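Cg6181-pa, isoform A (Drosophila melanogaster, PDB 2VXG) takes part in mRNA degradation, seemingly in decapping, and is required for silencing a subset of endogenous miRNA targets. Local coordinates at residues Q110-S115 with S122-L127. Residues are numbered along the deposited sequence; the frame is centred on the assembly and turned at random.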
ATOM      1  N   GLN A 110      -2.870   1.086  16.290  1.00 17.45           N
ATOM      2  CA  GLN A 110      -3.416  -0.190  16.803  1.00 17.91           C
ATOM      3  C   GLN A 110      -2.425  -1.327  16.623  1.00 17.18           C
ATOM      4  O   GLN A 110      -2.260  -2.152  17.516  1.00 17.32           O
ATOM      5  CB  GLN A 110      -4.775  -0.497  16.167  1.00 17.82           C
ATOM      6  CG  GLN A 110      -5.804   0.588  16.552  1.00 19.92           C
ATOM      7  CD  GLN A 110      -6.044   0.643  18.053  1.00 21.06           C
ATOM      8  OE1 GLN A 110      -6.443  -0.354  18.656  1.00 22.58           O
ATOM      9  NE2 GLN A 110      -5.795   1.796  18.664  1.00 22.56           N
ATOM     10  N   PHE A 111      -1.734  -1.337  15.493  1.00 16.85           N
ATOM     11  CA  PHE A 111      -0.677  -2.304  15.252  1.00 17.07           C
ATOM     12  C   PHE A 111       0.462  -2.231  16.270  1.00 17.38           C
ATOM     13  O   PHE A 111       0.912  -3.253  16.799  1.00 17.56           O
ATOM     14  CB  PHE A 111      -0.084  -2.104  13.867  1.00 18.25           C
ATOM     15  CG  PHE A 111       1.148  -2.919  13.626  1.00 16.41           C
ATOM     16  CD1 PHE A 111       1.037  -4.259  13.333  1.00 18.12           C
ATOM     17  CD2 PHE A 111       2.414  -2.326  13.650  1.00 18.93           C
ATOM     18  CE1 PHE A 111       2.169  -5.021  13.057  1.00 19.75           C
ATOM     19  CE2 PHE A 111       3.564  -3.090  13.407  1.00 20.91           C
ATOM     20  CZ  PHE A 111       3.412  -4.458  13.106  1.00 20.03           C
ATOM     21  N   ILE A 112       0.956  -1.036  16.548  1.00 17.35           N
ATOM     22  CA  ILE A 112       2.059  -0.947  17.514  1.00 17.81           C
ATOM     23  C   ILE A 112       1.631  -1.337  18.936  1.00 17.77           C
ATOM     24  O   ILE A 112       2.444  -1.770  19.710  1.00 17.07           O
ATOM     25  CB  ILE A 112       2.786   0.409  17.527  1.00 18.07           C
ATOM     26  CG1 ILE A 112       1.872   1.565  17.868  1.00 18.94           C
ATOM     27  CG2 ILE A 112       3.533   0.668  16.146  1.00 17.57           C
ATOM     28  CD1 ILE A 112       2.637   2.838  18.207  1.00 20.43           C
ATOM     29  N   LYS A 113       0.363  -1.134  19.288  1.00 17.70           N
ATOM     30  CA  LYS A 113      -0.143  -1.618  20.565  1.00 17.90           C
ATOM     31  C   LYS A 113      -0.356  -3.139  20.563  1.00 17.15           C
ATOM     32  O   LYS A 113      -0.003  -3.787  21.526  1.00 15.28           O
ATOM     33  CB  LYS A 113      -1.419  -0.871  20.938  1.00 18.21           C
ATOM     34  CG  LYS A 113      -1.198   0.641  21.159  1.00 19.31           C
ATOM     35  CD  LYS A 113      -2.522   1.347  21.340  1.00 19.92           C
ATOM     36  CE  LYS A 113      -2.341   2.872  21.500  1.00 22.26           C
ATOM     37  NZ  LYS A 113      -1.851   3.248  22.862  1.00 23.58           N
ATOM     38  N   ASN A 114      -0.870  -3.688  19.464  1.00 16.97           N
ATOM     39  CA  ASN A 114      -1.159  -5.115  19.343  1.00 18.80           C
ATOM     40  C   ASN A 114       0.087  -5.993  19.199  1.00 19.47           C
ATOM     41  O   ASN A 114       0.060  -7.166  19.575  1.00 18.56           O
ATOM     42  CB  ASN A 114      -2.050  -5.434  18.124  1.00 18.66           C
ATOM     43  CG  ASN A 114      -3.489  -4.936  18.247  1.00 17.41           C
ATOM     44  OD1 ASN A 114      -3.976  -4.665  19.313  1.00 14.70           O
ATOM     45  ND2 ASN A 114      -4.161  -4.807  17.107  1.00 17.98           N
ATOM     46  N   SER A 115       1.147  -5.438  18.610  1.00 20.85           N
ATOM     47  CA  SER A 115       2.282  -6.237  18.152  1.00 22.16           C
ATOM     48  C   SER A 115       3.615  -5.620  18.511  1.00 23.31           C
ATOM     49  O   SER A 115       4.450  -5.364  17.606  1.00 22.06           O
ATOM     50  CB  SER A 115       2.203  -6.386  16.633  1.00 22.27           C
ATOM     51  OG  SER A 115       0.980  -6.978  16.254  1.00 22.55           O
ATOM     52  N   SER A 122       9.350  -0.578  14.861  1.00 24.13           N
ATOM     53  CA  SER A 122       9.983   0.745  14.812  1.00 23.50           C
ATOM     54  C   SER A 122       9.789   1.362  13.435  1.00 21.93           C
ATOM     55  O   SER A 122       9.633   2.568  13.314  1.00 20.41           O
ATOM     56  CB  SER A 122      11.473   0.680  15.200  1.00 24.45           C
ATOM     57  OG  SER A 122      11.571   0.298  16.552  1.00 28.25           O
ATOM     58  N   ASN A 123       9.735   0.514  12.415  1.00 20.03           N
ATOM     59  CA  ASN A 123       9.450   0.959  11.060  1.00 20.38           C
ATOM     60  C   ASN A 123       8.063   1.615  10.967  1.00 19.13           C
ATOM     61  O   ASN A 123       7.901   2.668  10.361  1.00 18.70           O
ATOM     62  CB  ASN A 123       9.564  -0.219  10.078  1.00 20.69           C
ATOM     63  CG  ASN A 123      10.944  -0.854  10.102  1.00 25.02           C
ATOM     64  OD1 ASN A 123      11.825  -0.464   9.349  1.00 29.55           O
ATOM     65  ND2 ASN A 123      11.157  -1.784  11.049  1.00 32.37           N
ATOM     66  N   VAL A 124       7.076   0.999  11.619  1.00 17.43           N
ATOM     67  CA  VAL A 124       5.735   1.581  11.652  1.00 17.81           C
ATOM     68  C   VAL A 124       5.740   2.864  12.509  1.00 16.68           C
ATOM     69  O   VAL A 124       5.088   3.863  12.142  1.00 15.55           O
ATOM     70  CB  VAL A 124       4.701   0.565  12.134  1.00 17.09           C
ATOM     71  CG1 VAL A 124       3.344   1.213  12.440  1.00 14.45           C
ATOM     72  CG2 VAL A 124       4.535  -0.562  11.098  1.00 18.06           C
ATOM     73  N   ARG A 125       6.482   2.868  13.624  1.00 16.19           N
ATOM     74  CA  ARG A 125       6.576   4.085  14.410  1.00 17.41           C
ATOM     75  C   ARG A 125       7.198   5.232  13.596  1.00 16.55           C
ATOM     76  O   ARG A 125       6.731   6.360  13.661  1.00 16.32           O
ATOM     77  CB  ARG A 125       7.334   3.857  15.717  1.00 18.03           C
ATOM     78  CG  ARG A 125       6.602   2.938  16.730  1.00 18.57           C
ATOM     79  CD  ARG A 125       7.544   2.713  17.940  1.00 22.26           C
ATOM     80  NE  ARG A 125       7.607   3.913  18.760  1.00 26.41           N
ATOM     81  CZ  ARG A 125       8.679   4.355  19.418  1.00 31.03           C
ATOM     82  NH1 ARG A 125       9.832   3.698  19.384  1.00 31.27           N
ATOM     83  NH2 ARG A 125       8.596   5.488  20.115  1.00 31.03           N
ATOM     84  N   LEU A 126       8.188   4.915  12.779  1.00 15.38           N
ATOM     85  CA  LEU A 126       8.791   5.917  11.934  1.00 16.02           C
ATOM     86  C   LEU A 126       7.788   6.367  10.870  1.00 15.33           C
ATOM     87  O   LEU A 126       7.732   7.550  10.516  1.00 16.81           O
ATOM     88  CB  LEU A 126      10.030   5.340  11.215  1.00 16.44           C
ATOM     89  CG  LEU A 126      10.721   6.328  10.271  1.00 15.90           C
ATOM     90  CD1 LEU A 126      11.280   7.472  11.071  1.00 18.92           C
ATOM     91  CD2 LEU A 126      11.805   5.601   9.488  1.00 18.54           C
ATOM     92  N   LEU A 127       7.055   5.418  10.303  1.00 14.42           N
ATOM     93  CA  LEU A 127       6.036   5.757   9.347  1.00 14.60           C
ATOM     94  C   LEU A 127       5.002   6.744   9.907  1.00 15.35           C
ATOM     95  O   LEU A 127       4.600   7.652   9.180  1.00 15.50           O
ATOM     96  CB  LEU A 127       5.413   4.503   8.720  1.00 14.59           C
ATOM     97  CG  LEU A 127       4.355   4.683   7.603  1.00 13.66           C
ATOM     98  CD1 LEU A 127       4.910   4.909   6.195  1.00 15.96           C
ATOM     99  CD2 LEU A 127       3.388   3.469   7.572  1.00 14.65           C
TER
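Val124 sets both of its methyls against helix 91-114. Val124 CG2 lies 3.6 Å from Phe111 CE2, meeting the ring at an oblique angle, while Val124 CG1 touches Ile112 CG2 at 3.8 Å. A beta-branched valine suits this place because its fork serves two neighbours at once. Phe111 offers a broad apolar ring at a buried site, CG anti to the backbone N (chi1 171°). The branch methyl of Ile112 lets one atom meet two residues, for Ile112 CG2 also lies 3.9 Å from Arg125 CG, so the aliphatic part of the arginine extends the apolar seam toward its exposed margin. The two segments belong to an antiparallel helical hairpin, helices 91-114 and 121-134 joined by a short loop, in the all-helical C-terminal domain of Ge-1; their local axes approach to 9.9 Å at 153°. Beyond the two segments, the rings of Phe111 and His71 stack edge-to-face, and Met68 packs on both Phe111 and Val124. With only a methyl at Phe111, as in an alanine, a gap would probably open beside Val124 and His71 would lose its ring partner. Phe121 and Met128, also on helix 121-134, touch Ile112.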